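Local coordinates for protein Baccell_00875 (Bacteroides cellulosilyticus DSM 14838, PDB 5NO8) that is a polysaccharide lyase that probably removes the rhamnose caps of complex arabinogalactan proteins by cleaving at the L-rhamnose-glucuronic acid linkage, at residues A[164-176]-A[321-333]. Numbering follows the deposited sequence.
Sequences HTHIWKGGSAAYV and YYNGNKQTHADCL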
ATOM      1  N   HIS A 164       0.521 -10.892   5.048  1.00 15.82           N
ATOM      2  CA  HIS A 164       0.424  -9.437   4.877  1.00 15.28           C
ATOM      3  C   HIS A 164       0.456  -8.818   6.278  1.00 14.73           C
ATOM      4  O   HIS A 164      -0.437  -9.061   7.099  1.00 15.42           O
ATOM      5  CB  HIS A 164      -0.866  -9.076   4.167  1.00 15.25           C
ATOM      6  CG  HIS A 164      -0.943  -9.598   2.768  1.00 15.61           C
ATOM      7  ND1 HIS A 164       0.059  -9.391   1.849  1.00 15.73           N
ATOM      8  CD2 HIS A 164      -1.920 -10.281   2.122  1.00 15.25           C
ATOM      9  CE1 HIS A 164      -0.300  -9.924   0.692  1.00 15.56           C
ATOM     10  NE2 HIS A 164      -1.488 -10.482   0.835  1.00 15.23           N
ATOM     11  N   THR A 165       1.491  -8.031   6.546  1.00 14.39           N
ATOM     12  CA  THR A 165       1.727  -7.516   7.882  1.00 14.99           C
ATOM     13  C   THR A 165       1.218  -6.077   7.986  1.00 13.97           C
ATOM     14  O   THR A 165       1.790  -5.179   7.404  1.00 14.83           O
ATOM     15  CB  THR A 165       3.227  -7.656   8.173  1.00 15.88           C
ATOM     16  OG1 THR A 165       3.585  -9.044   7.981  1.00 19.01           O
ATOM     17  CG2 THR A 165       3.527  -7.303   9.561  1.00 16.38           C
ATOM     18  N   HIS A 166       0.132  -5.885   8.706  1.00 13.72           N
ATOM     19  CA  HIS A 166      -0.525  -4.579   8.804  1.00 13.14           C
ATOM     20  C   HIS A 166      -0.038  -3.940  10.084  1.00 12.88           C
ATOM     21  O   HIS A 166      -0.474  -4.312  11.179  1.00 13.22           O
ATOM     22  CB  HIS A 166      -2.018  -4.776   8.785  1.00 13.14           C
ATOM     23  CG  HIS A 166      -2.486  -5.386   7.501  1.00 13.55           C
ATOM     24  ND1 HIS A 166      -2.273  -4.776   6.282  1.00 14.35           N
ATOM     25  CD2 HIS A 166      -3.060  -6.592   7.232  1.00 13.15           C
ATOM     26  CE1 HIS A 166      -2.724  -5.572   5.319  1.00 14.34           C
ATOM     27  NE2 HIS A 166      -3.225  -6.667   5.868  1.00 12.77           N
ATOM     28  N   ILE A 167       0.854  -2.970   9.917  1.00 12.44           N
ATOM     29  CA  ILE A 167       1.521  -2.317  11.045  1.00 12.74           C
ATOM     30  C   ILE A 167       0.793  -1.016  11.350  1.00 12.50           C
ATOM     31  O   ILE A 167       0.546  -0.242  10.430  1.00 13.55           O
ATOM     32  CB  ILE A 167       2.977  -1.996  10.706  1.00 12.63           C
ATOM     33  CG1 ILE A 167       3.709  -3.265  10.259  1.00 13.69           C
ATOM     34  CG2 ILE A 167       3.683  -1.368  11.913  1.00 12.56           C
ATOM     35  CD1 ILE A 167       5.020  -2.957   9.583  1.00 14.23           C
ATOM     36  N   TRP A 168       0.443  -0.800  12.612  1.00 11.69           N
ATOM     37  CA  TRP A 168      -0.092   0.486  13.048  1.00 11.43           C
ATOM     38  C   TRP A 168       0.793   1.079  14.111  1.00 11.98           C
ATOM     39  O   TRP A 168       0.889   0.529  15.237  1.00 12.19           O
ATOM     40  CB  TRP A 168      -1.531   0.416  13.526  1.00 11.51           C
ATOM     41  CG  TRP A 168      -2.060   1.756  13.922  1.00 11.03           C
ATOM     42  CD1 TRP A 168      -2.749   2.054  15.063  1.00 11.01           C
ATOM     43  CD2 TRP A 168      -1.905   2.999  13.210  1.00 11.45           C
ATOM     44  NE1 TRP A 168      -3.022   3.390  15.102  1.00 11.17           N
ATOM     45  CE2 TRP A 168      -2.547   3.993  13.977  1.00 11.05           C
ATOM     46  CE3 TRP A 168      -1.326   3.360  11.981  1.00 11.23           C
ATOM     47  CZ2 TRP A 168      -2.612   5.338  13.579  1.00 11.41           C
ATOM     48  CZ3 TRP A 168      -1.361   4.704  11.602  1.00 11.32           C
ATOM     49  CH2 TRP A 168      -2.021   5.670  12.407  1.00 11.52           C
ATOM     50  N   LYS A 169       1.402   2.212  13.758  1.00 12.23           N
ATOM     51  CA  LYS A 169       2.266   2.967  14.658  1.00 12.93           C
ATOM     52  C   LYS A 169       1.458   3.819  15.646  1.00 12.84           C
ATOM     53  O   LYS A 169       1.681   5.018  15.798  1.00 14.22           O
ATOM     54  CB  LYS A 169       3.264   3.830  13.847  1.00 13.97           C
ATOM     55  CG  LYS A 169       2.621   4.892  12.967  1.00 15.07           C
ATOM     56  CD  LYS A 169       3.648   5.698  12.168  1.00 16.59           C
ATOM     57  CE  LYS A 169       2.927   6.840  11.456  1.00 17.63           C
ATOM     58  NZ  LYS A 169       3.825   7.672  10.640  1.00 18.43           N
ATOM     59  N   GLY A 170       0.548   3.185  16.360  1.00 12.43           N
ATOM     60  CA  GLY A 170      -0.434   3.898  17.178  1.00 12.60           C
ATOM     61  C   GLY A 170      -0.037   4.185  18.604  1.00 11.76           C
ATOM     62  O   GLY A 170      -0.914   4.268  19.480  1.00 11.78           O
ATOM     63  N   GLY A 171       1.254   4.343  18.865  1.00 11.28           N
ATOM     64  CA  GLY A 171       1.705   4.741  20.209  1.00 11.59           C
ATOM     65  C   GLY A 171       1.385   3.654  21.227  1.00 11.54           C
ATOM     66  O   GLY A 171       1.792   2.495  21.053  1.00 11.70           O
ATOM     67  N   SER A 172       0.640   4.020  22.277  1.00 12.07           N
ATOM     68  CA  SER A 172       0.235   3.066  23.315  1.00 12.25           C
ATOM     69  C   SER A 172      -0.715   2.017  22.790  1.00 12.79           C
ATOM     70  O   SER A 172      -0.835   0.963  23.406  1.00 14.24           O
ATOM     71  CB  SER A 172      -0.416   3.760  24.520  1.00 12.52           C
ATOM     72  OG  SER A 172       0.393   4.822  25.005  1.00 13.41           O
ATOM     73  N   ALA A 173      -1.394   2.316  21.679  1.00 12.36           N
ATOM     74  CA  ALA A 173      -2.359   1.407  21.067  1.00 12.62           C
ATOM     75  C   ALA A 173      -1.854   0.887  19.739  1.00 12.64           C
ATOM     76  O   ALA A 173      -2.636   0.539  18.844  1.00 12.52           O
ATOM     77  CB  ALA A 173      -3.672   2.123  20.884  1.00 12.70           C
ATOM     78  N   ALA A 174      -0.527   0.806  19.610  1.00 12.34           N
ATOM     79  CA  ALA A 174       0.072   0.232  18.429  1.00 12.18           C
ATOM     80  C   ALA A 174      -0.240  -1.266  18.328  1.00 12.07           C
ATOM     81  O   ALA A 174      -0.506  -1.926  19.312  1.00 12.64           O
ATOM     82  CB  ALA A 174       1.570   0.454  18.450  1.00 12.94           C
ATOM     83  N   TYR A 175      -0.192  -1.785  17.104  1.00 11.55           N
ATOM     84  CA  TYR A 175      -0.427  -3.182  16.855  1.00 12.12           C
ATOM     85  C   TYR A 175       0.161  -3.618  15.521  1.00 12.06           C
ATOM     86  O   TYR A 175       0.533  -2.813  14.683  1.00 11.44           O
ATOM     87  CB  TYR A 175      -1.927  -3.510  16.919  1.00 12.64           C
ATOM     88  CG  TYR A 175      -2.784  -2.864  15.858  1.00 12.51           C
ATOM     89  CD1 TYR A 175      -2.761  -3.299  14.529  1.00 13.10           C
ATOM     90  CD2 TYR A 175      -3.611  -1.800  16.176  1.00 12.83           C
ATOM     91  CE1 TYR A 175      -3.540  -2.701  13.570  1.00 13.40           C
ATOM     92  CE2 TYR A 175      -4.417  -1.223  15.229  1.00 12.63           C
ATOM     93  CZ  TYR A 175      -4.376  -1.686  13.929  1.00 13.59           C
ATOM     94  OH  TYR A 175      -5.133  -1.075  12.972  1.00 14.71           O
ATOM     95  N   VAL A 176       0.208  -4.934  15.343  1.00 12.82           N
ATOM     96  CA  VAL A 176       0.430  -5.551  14.054  1.00 13.81           C
ATOM     97  C   VAL A 176      -0.630  -6.646  13.860  1.00 14.59           C
ATOM     98  O   VAL A 176      -0.850  -7.489  14.739  1.00 14.67           O
ATOM     99  CB  VAL A 176       1.838  -6.159  13.888  1.00 13.66           C
ATOM    100  CG1 VAL A 176       1.986  -6.713  12.491  1.00 13.62           C
ATOM    101  CG2 VAL A 176       2.954  -5.144  14.155  1.00 14.51           C
ATOM    102  N   TYR A 321      -5.580  10.976  24.693  1.00 13.14           N
ATOM    103  CA  TYR A 321      -4.759  10.787  25.882  1.00 14.10           C
ATOM    104  C   TYR A 321      -5.691  10.199  26.909  1.00 14.80           C
ATOM    105  O   TYR A 321      -6.803  10.717  27.099  1.00 15.65           O
ATOM    106  CB  TYR A 321      -4.196  12.109  26.391  1.00 14.85           C
ATOM    107  CG  TYR A 321      -3.312  12.782  25.385  1.00 16.19           C
ATOM    108  CD1 TYR A 321      -1.949  12.480  25.297  1.00 17.64           C
ATOM    109  CD2 TYR A 321      -3.853  13.670  24.465  1.00 16.90           C
ATOM    110  CE1 TYR A 321      -1.151  13.085  24.341  1.00 19.02           C
ATOM    111  CE2 TYR A 321      -3.059  14.261  23.510  1.00 17.22           C
ATOM    112  CZ  TYR A 321      -1.729  13.966  23.455  1.00 18.84           C
ATOM    113  OH  TYR A 321      -0.986  14.557  22.480  1.00 21.99           O
ATOM    114  N   TYR A 322      -5.286   9.103  27.547  1.00 15.66           N
ATOM    115  CA  TYR A 322      -6.211   8.313  28.376  1.00 16.30           C
ATOM    116  C   TYR A 322      -5.445   7.488  29.409  1.00 18.29           C
ATOM    117  O   TYR A 322      -4.258   7.218  29.257  1.00 16.33           O
ATOM    118  CB  TYR A 322      -7.147   7.408  27.530  1.00 16.78           C
ATOM    119  CG  TYR A 322      -6.416   6.479  26.611  1.00 16.23           C
ATOM    120  CD1 TYR A 322      -5.838   6.957  25.431  1.00 17.36           C
ATOM    121  CD2 TYR A 322      -6.261   5.138  26.915  1.00 17.72           C
ATOM    122  CE1 TYR A 322      -5.100   6.121  24.605  1.00 17.18           C
ATOM    123  CE2 TYR A 322      -5.565   4.293  26.080  1.00 17.38           C
ATOM    124  CZ  TYR A 322      -4.978   4.794  24.922  1.00 17.58           C
ATOM    125  OH  TYR A 322      -4.210   3.944  24.112  1.00 18.78           O
ATOM    126  N   ASN A 323      -6.160   7.115  30.469  1.00 19.99           N
ATOM    127  CA  ASN A 323      -5.642   6.191  31.504  1.00 22.38           C
ATOM    128  C   ASN A 323      -4.292   6.603  32.091  1.00 21.51           C
ATOM    129  O   ASN A 323      -3.372   5.791  32.266  1.00 22.69           O
ATOM    130  CB  ASN A 323      -5.625   4.739  30.969  1.00 24.24           C
ATOM    131  CG  ASN A 323      -7.012   4.206  30.645  1.00 24.87           C
ATOM    132  OD1 ASN A 323      -7.165   3.086  30.126  1.00 30.15           O
ATOM    133  ND2 ASN A 323      -8.016   4.994  30.898  1.00 23.93           N
ATOM    134  N   GLY A 324      -4.155   7.894  32.319  1.00 22.21           N
ATOM    135  CA  GLY A 324      -2.986   8.452  32.990  1.00 23.57           C
ATOM    136  C   GLY A 324      -1.803   8.722  32.101  1.00 24.21           C
ATOM    137  O   GLY A 324      -1.269   9.819  32.131  1.00 23.44           O
ATOM    138  N   ASN A 325      -1.338   7.710  31.364  1.00 21.72           N
ATOM    139  CA  ASN A 325      -0.122   7.857  30.589  1.00 22.52           C
ATOM    140  C   ASN A 325      -0.164   7.239  29.185  1.00 20.07           C
ATOM    141  O   ASN A 325       0.887   6.991  28.592  1.00 20.29           O
ATOM    142  CB  ASN A 325       1.041   7.262  31.393  1.00 25.72           C
ATOM    143  CG  ASN A 325       0.977   5.744  31.504  1.00 26.88           C
ATOM    144  OD1 ASN A 325      -0.054   5.120  31.320  1.00 30.34           O
ATOM    145  ND2 ASN A 325       2.116   5.147  31.804  1.00 36.09           N
ATOM    146  N   LYS A 326      -1.355   6.990  28.668  1.00 16.77           N
ATOM    147  CA  LYS A 326      -1.478   6.374  27.347  1.00 16.78           C
ATOM    148  C   LYS A 326      -1.838   7.434  26.311  1.00 16.03           C
ATOM    149  O   LYS A 326      -2.530   8.437  26.618  1.00 14.24           O
ATOM    150  CB  LYS A 326      -2.554   5.293  27.355  1.00 18.35           C
ATOM    151  CG  LYS A 326      -2.423   4.250  28.446  1.00 22.19           C
ATOM    152  CD  LYS A 326      -1.519   3.132  28.024  1.00 24.79           C
ATOM    153  CE  LYS A 326      -1.457   2.059  29.094  1.00 27.55           C
ATOM    154  NZ  LYS A 326      -0.245   1.226  28.873  1.00 29.25           N
ATOM    155  N   GLN A 327      -1.400   7.186  25.074  1.00 16.47           N
ATOM    156  CA  GLN A 327      -1.754   8.041  23.954  1.00 17.15           C
ATOM    157  C   GLN A 327      -1.793   7.266  22.681  1.00 15.44           C
ATOM    158  O   GLN A 327      -1.036   6.321  22.478  1.00 13.86           O
ATOM    159  CB  GLN A 327      -0.823   9.238  23.785  1.00 20.08           C
ATOM    160  CG  GLN A 327       0.601   8.925  23.411  1.00 26.23           C
ATOM    161  CD  GLN A 327       1.433  10.186  23.270  1.00 31.74           C
ATOM    162  OE1 GLN A 327       2.299  10.462  24.106  1.00 39.86           O
ATOM    163  NE2 GLN A 327       1.177  10.958  22.211  1.00 31.50           N
ATOM    164  N   THR A 328      -2.677   7.699  21.813  1.00 13.44           N
ATOM    165  CA  THR A 328      -2.725   7.156  20.450  1.00 12.97           C
ATOM    166  C   THR A 328      -3.262   8.230  19.537  1.00 12.91           C
ATOM    167  O   THR A 328      -3.627   9.308  20.010  1.00 13.37           O
ATOM    168  CB  THR A 328      -3.525   5.819  20.396  1.00 13.06           C
ATOM    169  OG1 THR A 328      -3.352   5.173  19.123  1.00 13.37           O
ATOM    170  CG2 THR A 328      -5.006   5.982  20.654  1.00 13.19           C
ATOM    171  N   HIS A 329      -3.295   7.958  18.237  1.00 12.74           N
ATOM    172  CA  HIS A 329      -3.664   8.967  17.265  1.00 12.70           C
ATOM    173  C   HIS A 329      -4.351   8.425  16.012  1.00 12.99           C
ATOM    174  O   HIS A 329      -4.448   7.207  15.802  1.00 12.65           O
ATOM    175  CB  HIS A 329      -2.417   9.772  16.875  1.00 13.04           C
ATOM    176  CG  HIS A 329      -1.561   9.117  15.830  1.00 13.56           C
ATOM    177  ND1 HIS A 329      -0.764   8.031  16.092  1.00 15.08           N
ATOM    178  CD2 HIS A 329      -1.418   9.382  14.511  1.00 14.18           C
ATOM    179  CE1 HIS A 329      -0.124   7.685  14.982  1.00 15.36           C
ATOM    180  NE2 HIS A 329      -0.506   8.485  14.006  1.00 14.81           N
ATOM    181  N   ALA A 330      -4.857   9.377  15.236  1.00 12.77           N
ATOM    182  CA  ALA A 330      -5.311   9.179  13.865  1.00 12.95           C
ATOM    183  C   ALA A 330      -4.711  10.245  12.962  1.00 13.04           C
ATOM    184  O   ALA A 330      -4.499  11.376  13.397  1.00 13.17           O
ATOM    185  CB  ALA A 330      -6.813   9.235  13.788  1.00 13.12           C
ATOM    186  N   ASP A 331      -4.423   9.871  11.708  1.00 13.52           N
ATOM    187  CA  ASP A 331      -3.839  10.791  10.712  1.00 13.87           C
ATOM    188  C   ASP A 331      -4.874  11.074   9.610  1.00 13.50           C
ATOM    189  O   ASP A 331      -5.293  10.150   8.907  1.00 13.39           O
ATOM    190  CB  ASP A 331      -2.602  10.191  10.067  1.00 15.26           C
ATOM    191  CG  ASP A 331      -1.467   9.970  11.049  1.00 18.35           C
ATOM    192  OD1 ASP A 331      -1.126  10.929  11.790  1.00 17.49           O
ATOM    193  OD2 ASP A 331      -0.904   8.837  11.060  1.00 18.65           O
ATOM    194  N   CYS A 332      -5.280  12.338   9.485  1.00 13.72           N
ATOM    195  CA  CYS A 332      -6.235  12.795   8.490  1.00 13.49           C
ATOM    196  C   CYS A 332      -5.616  13.892   7.635  1.00 13.19           C
ATOM    197  O   CYS A 332      -4.620  14.522   8.021  1.00 13.98           O
ATOM    198  CB  CYS A 332      -7.495  13.345   9.146  1.00 14.74           C
ATOM    199  SG  CYS A 332      -8.339  12.096  10.120  1.00 18.89           S
ATOM    200  N   LEU A 333      -6.229  14.130   6.475  1.00 12.66           N
ATOM    201  CA  LEU A 333      -5.792  15.169   5.560  1.00 13.05           C
ATOM    202  C   LEU A 333      -6.987  16.035   5.199  1.00 12.81           C
ATOM    203  O   LEU A 333      -8.075  15.510   4.952  1.00 13.12           O
ATOM    204  CB  LEU A 333      -5.234  14.549   4.266  1.00 13.94           C
ATOM    205  CG  LEU A 333      -4.713  15.482   3.191  1.00 15.24           C
ATOM    206  CD1 LEU A 333      -3.485  16.248   3.636  1.00 16.71           C
ATOM    207  CD2 LEU A 333      -4.377  14.699   1.911  1.00 15.95           C
TER
HETATM  208  O   HOH W   1      -4.829   4.778  16.954  1.00 12.61           O
HETATM  209  O   HOH W   2       0.576   0.678  25.979  1.00 18.73           O
HETATM  210  O   HOH W   3       2.224   4.408  26.924  1.00 24.62           O
HETATM  211  O   HOH W   4      -3.852   1.422  24.637  1.00 25.73           O
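Ser-172 meets strand 326-333 at Gln-327 with a pair of reciprocal bonds: its backbone N donates to Gln-327 O at 2.9 Å, while its OG takes the proton of Gln-327 N at 3.0 Å, nearly straight at 168°. The torsion (chi1 -51°) keeps that hydroxyl beside its own backbone N, and the one residue offers Gln-327 both a donor and an acceptor, much as a neighbouring strand would. One residue on, Thr-328 OG1 donates to Gly-170 O at 2.6 Å; Ala-173 N, closing the type II' turn Gly-170 to Ala-173, reaches the same oxygen from the opposite face of its carbonyl plane, so two donors grip it, one from the turn itself and one from the strand. Ala-173 CB packs against Thr-328 CB. Farther along, Trp-168 lays CZ2 over one face of the His-329 imidazole, with the six-membered ring and imidazole planes 31° apart, while Lys-169 O sits at the imidazole edge, 3.3 Å from His-329 CE1. A water accepts from Trp-168 NE1 and donates to Thr-328 OG1 and His-329 O, bridging the three. Behind this, His-329 NE2 donates to Asp-331 OD2 at 3.0 Å; the acceptor lies near the imidazole plane, and this bond, with the indole over one face, limits the ring's rotation. With an alanine here the imidazole is gone, and Asp-331 would probably be left without its mate and a gap opened beside the Trp-168 indole. The hairpin turn between strands 163-168 and 175-180 thus docks on a separate sheet, and its three direct hydrogen bonds, all between neutral groups, imply a joint set by fit and direction more than by charge.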